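Local coordinates for protein alpha-1,6-mannanase (Bacteroides thetaiotaomicron, PDB 4V1S) that probably hydrolyses alpha-1,6-mannosidic linkages in mannans, as a family 76 glycoside hydrolase of a gut symbiont that feeds on polysaccharides, at residues Ala308-Tyr314 and Glu359-Thr363. Sequence-based numbering, arbitrary orientation. Where two conformers were deposited one is given.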
loop_
_atom_site.group_PDB
_atom_site.type_symbol
_atom_site.label_atom_id
_atom_site.label_comp_id
_atom_site.label_asym_id
_atom_site.label_seq_id
_atom_site.Cartn_x
_atom_site.Cartn_y
_atom_site.Cartn_z
ATOM N N ALA A 308 -13.038 7.879 -12.193
ATOM C CA ALA A 308 -12.132 6.831 -12.650
ATOM C C ALA A 308 -10.674 7.175 -12.430
ATOM O O ALA A 308 -10.242 8.336 -12.593
ATOM C CB ALA A 308 -12.330 6.547 -14.142
ATOM N N LEU A 309 -9.917 6.152 -12.057
ATOM C CA LEU A 309 -8.469 6.268 -11.877
ATOM C C LEU A 309 -7.753 5.380 -12.896
ATOM O O LEU A 309 -7.910 4.164 -12.905
ATOM C CB LEU A 309 -8.069 5.891 -10.452
ATOM C CG LEU A 309 -8.346 6.983 -9.415
ATOM C CD1 LEU A 309 -8.479 6.411 -8.012
ATOM C CD2 LEU A 309 -7.248 8.061 -9.462
ATOM N N ASN A 310 -6.985 6.012 -13.772
ATOM C CA ASN A 310 -6.449 5.349 -14.955
ATOM C C ASN A 310 -5.098 4.658 -14.706
ATOM O O ASN A 310 -4.079 4.967 -15.331
ATOM C CB ASN A 310 -6.316 6.368 -16.086
ATOM C CG ASN A 310 -6.167 5.729 -17.443
ATOM O OD1 ASN A 310 -6.495 4.569 -17.646
ATOM N ND2 ASN A 310 -5.717 6.516 -18.404
ATOM N N ASP A 311 -5.123 3.672 -13.808
ATOM C CA ASP A 311 -3.958 2.860 -13.501
ATOM C C ASP A 311 -4.482 1.556 -12.891
ATOM O O ASP A 311 -5.673 1.432 -12.547
ATOM C CB ASP A 311 -3.044 3.596 -12.501
ATOM C CG ASP A 311 -1.549 3.658 -12.923
ATOM O OD1 ASP A 311 -1.209 3.484 -14.131
ATOM O OD2 ASP A 311 -0.714 3.952 -12.014
ATOM N N PRO A 312 -3.581 0.591 -12.681
ATOM C CA PRO A 312 -3.973 -0.594 -11.908
ATOM C C PRO A 312 -4.481 -0.189 -10.535
ATOM O O PRO A 312 -3.913 0.725 -9.900
ATOM C CB PRO A 312 -2.665 -1.394 -11.786
ATOM C CG PRO A 312 -1.847 -0.950 -12.984
ATOM C CD PRO A 312 -2.177 0.507 -13.128
ATOM N N GLY A 313 -5.547 -0.839 -10.076
ATOM C CA GLY A 313 -6.088 -0.517 -8.754
ATOM C C GLY A 313 -5.113 -0.683 -7.611
ATOM O O GLY A 313 -5.082 0.137 -6.710
ATOM N N TYR A 314 -4.312 -1.739 -7.681
ATOM C CA TYR A 314 -3.310 -2.018 -6.688
ATOM C C TYR A 314 -2.185 -0.980 -6.657
ATOM O O TYR A 314 -1.341 -1.035 -5.752
ATOM C CB TYR A 314 -2.751 -3.445 -6.799
ATOM C CG TYR A 314 -2.262 -3.821 -8.167
ATOM C CD1 TYR A 314 -1.110 -3.255 -8.705
ATOM C CD2 TYR A 314 -2.986 -4.665 -8.959
ATOM C CE1 TYR A 314 -0.679 -3.570 -9.979
ATOM C CE2 TYR A 314 -2.540 -5.013 -10.228
ATOM C CZ TYR A 314 -1.383 -4.458 -10.726
ATOM O OH TYR A 314 -0.942 -4.749 -11.990
ATOM N N GLU A 359 -8.407 -5.635 -12.908
ATOM C CA GLU A 359 -7.070 -5.175 -12.576
ATOM C C GLU A 359 -6.935 -3.643 -12.609
ATOM O O GLU A 359 -6.327 -3.049 -11.699
ATOM C CB GLU A 359 -6.070 -5.773 -13.546
ATOM C CG GLU A 359 -4.646 -5.319 -13.342
ATOM C CD GLU A 359 -3.617 -6.202 -14.022
ATOM O OE1 GLU A 359 -3.962 -7.012 -14.917
ATOM O OE2 GLU A 359 -2.424 -6.065 -13.695
ATOM N N HIS A 360 -7.539 -3.029 -13.624
ATOM C CA HIS A 360 -7.347 -1.597 -13.909
ATOM C C HIS A 360 -8.616 -0.813 -13.529
ATOM O O HIS A 360 -9.735 -1.332 -13.638
ATOM C CB HIS A 360 -6.981 -1.454 -15.392
ATOM C CG HIS A 360 -6.405 -0.123 -15.782
ATOM N ND1 HIS A 360 -5.048 0.114 -15.896
ATOM C CD2 HIS A 360 -7.018 1.028 -16.152
ATOM C CE1 HIS A 360 -4.858 1.355 -16.300
ATOM N NE2 HIS A 360 -6.043 1.926 -16.460
ATOM N N TRP A 361 -8.442 0.422 -13.037
ATOM C CA TRP A 361 -9.566 1.219 -12.557
ATOM C C TRP A 361 -10.055 2.299 -13.521
ATOM O O TRP A 361 -10.923 3.095 -13.180
ATOM C CB TRP A 361 -9.217 1.850 -11.214
ATOM C CG TRP A 361 -9.258 0.923 -10.022
ATOM C CD1 TRP A 361 -9.514 -0.420 -9.999
ATOM C CD2 TRP A 361 -8.994 1.304 -8.675
ATOM N NE1 TRP A 361 -9.471 -0.893 -8.707
ATOM C CE2 TRP A 361 -9.134 0.147 -7.872
ATOM C CE3 TRP A 361 -8.631 2.511 -8.068
ATOM C CZ2 TRP A 361 -8.921 0.172 -6.493
ATOM C CZ3 TRP A 361 -8.413 2.542 -6.693
ATOM C CH2 TRP A 361 -8.577 1.361 -5.909
ATOM N N GLY A 362 -9.545 2.284 -14.745
ATOM C CA GLY A 362 -9.795 3.377 -15.687
ATOM C C GLY A 362 -11.111 3.332 -16.439
ATOM O O GLY A 362 -11.617 4.371 -16.855
ATOM N N THR A 363 -11.664 2.129 -16.647
ATOM C CA THR A 363 -12.795 1.965 -17.567
ATOM C C THR A 363 -13.884 1.069 -16.961
ATOM O O THR A 363 -13.577 0.043 -16.352
ATOM C CB THR A 363 -12.321 1.407 -18.918
ATOM O OG1 THR A 363 -11.757 0.122 -18.739
ATOM C CG2 THR A 363 -11.262 2.262 -19.523
HETATM O O HOH W 1 -6.071 -3.793 -8.978
#
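A single antiparallel bridge between P312 and H360 ties the turn leading into helix 313-330 to the loop between helices 334-350 and 374-394, within the (alpha/alpha)6 barrel of this family 76 glycosidase. Backbone bonds flank it: W361 N donates to D311 O at 3.0 Å, and G313 N gives E359 O a nearly straight bond (165°) in the carbonyl plane. P312 is the N-cap residue, so this outside carbonyl serves an amide of the helix's first turn. A water bonded to E359 O and Y314 N serves the next one. Glycine suits position 313, since a modelled CB would run into the W361 indole; G313 CA sits over the five-membered ring of W361, 3.3 Å from the centroid, a CH-pi contact. L309 CD1 lies 3.9 Å from W361 CE3, at the edge of the indole. Replacing W361 with an alanine is likely to leave G313 CA without its aromatic face and to open a gap beside L309 CD1. In the conformer described here, H360, its CG anti to the backbone N (chi1 -165°), lays one ring face against the D311 carbonyl carbon, and H360 NE2 donates a hydrogen bond to N310 OD1 at 2.9 Å, close to the imidazole plane; the N310 amide is then almost perpendicular to the ring, 82° between planes. G362 suits its place because a CB there would come too close to N310 OD1 as that side chain now lies. The extended chain of E359 reaches the edge of the Y314 ring, where Y314 OH donates to the anti lone pair of E359 OE2 at 2.6 Å. R375 adds a cation-pi contact to Y314, and S264 binds the carboxylate of D311. Around W361 the helices converge: I346 and L350 from 334-350, V379 and M383 from 374-394, F317 and I320 from 313-330.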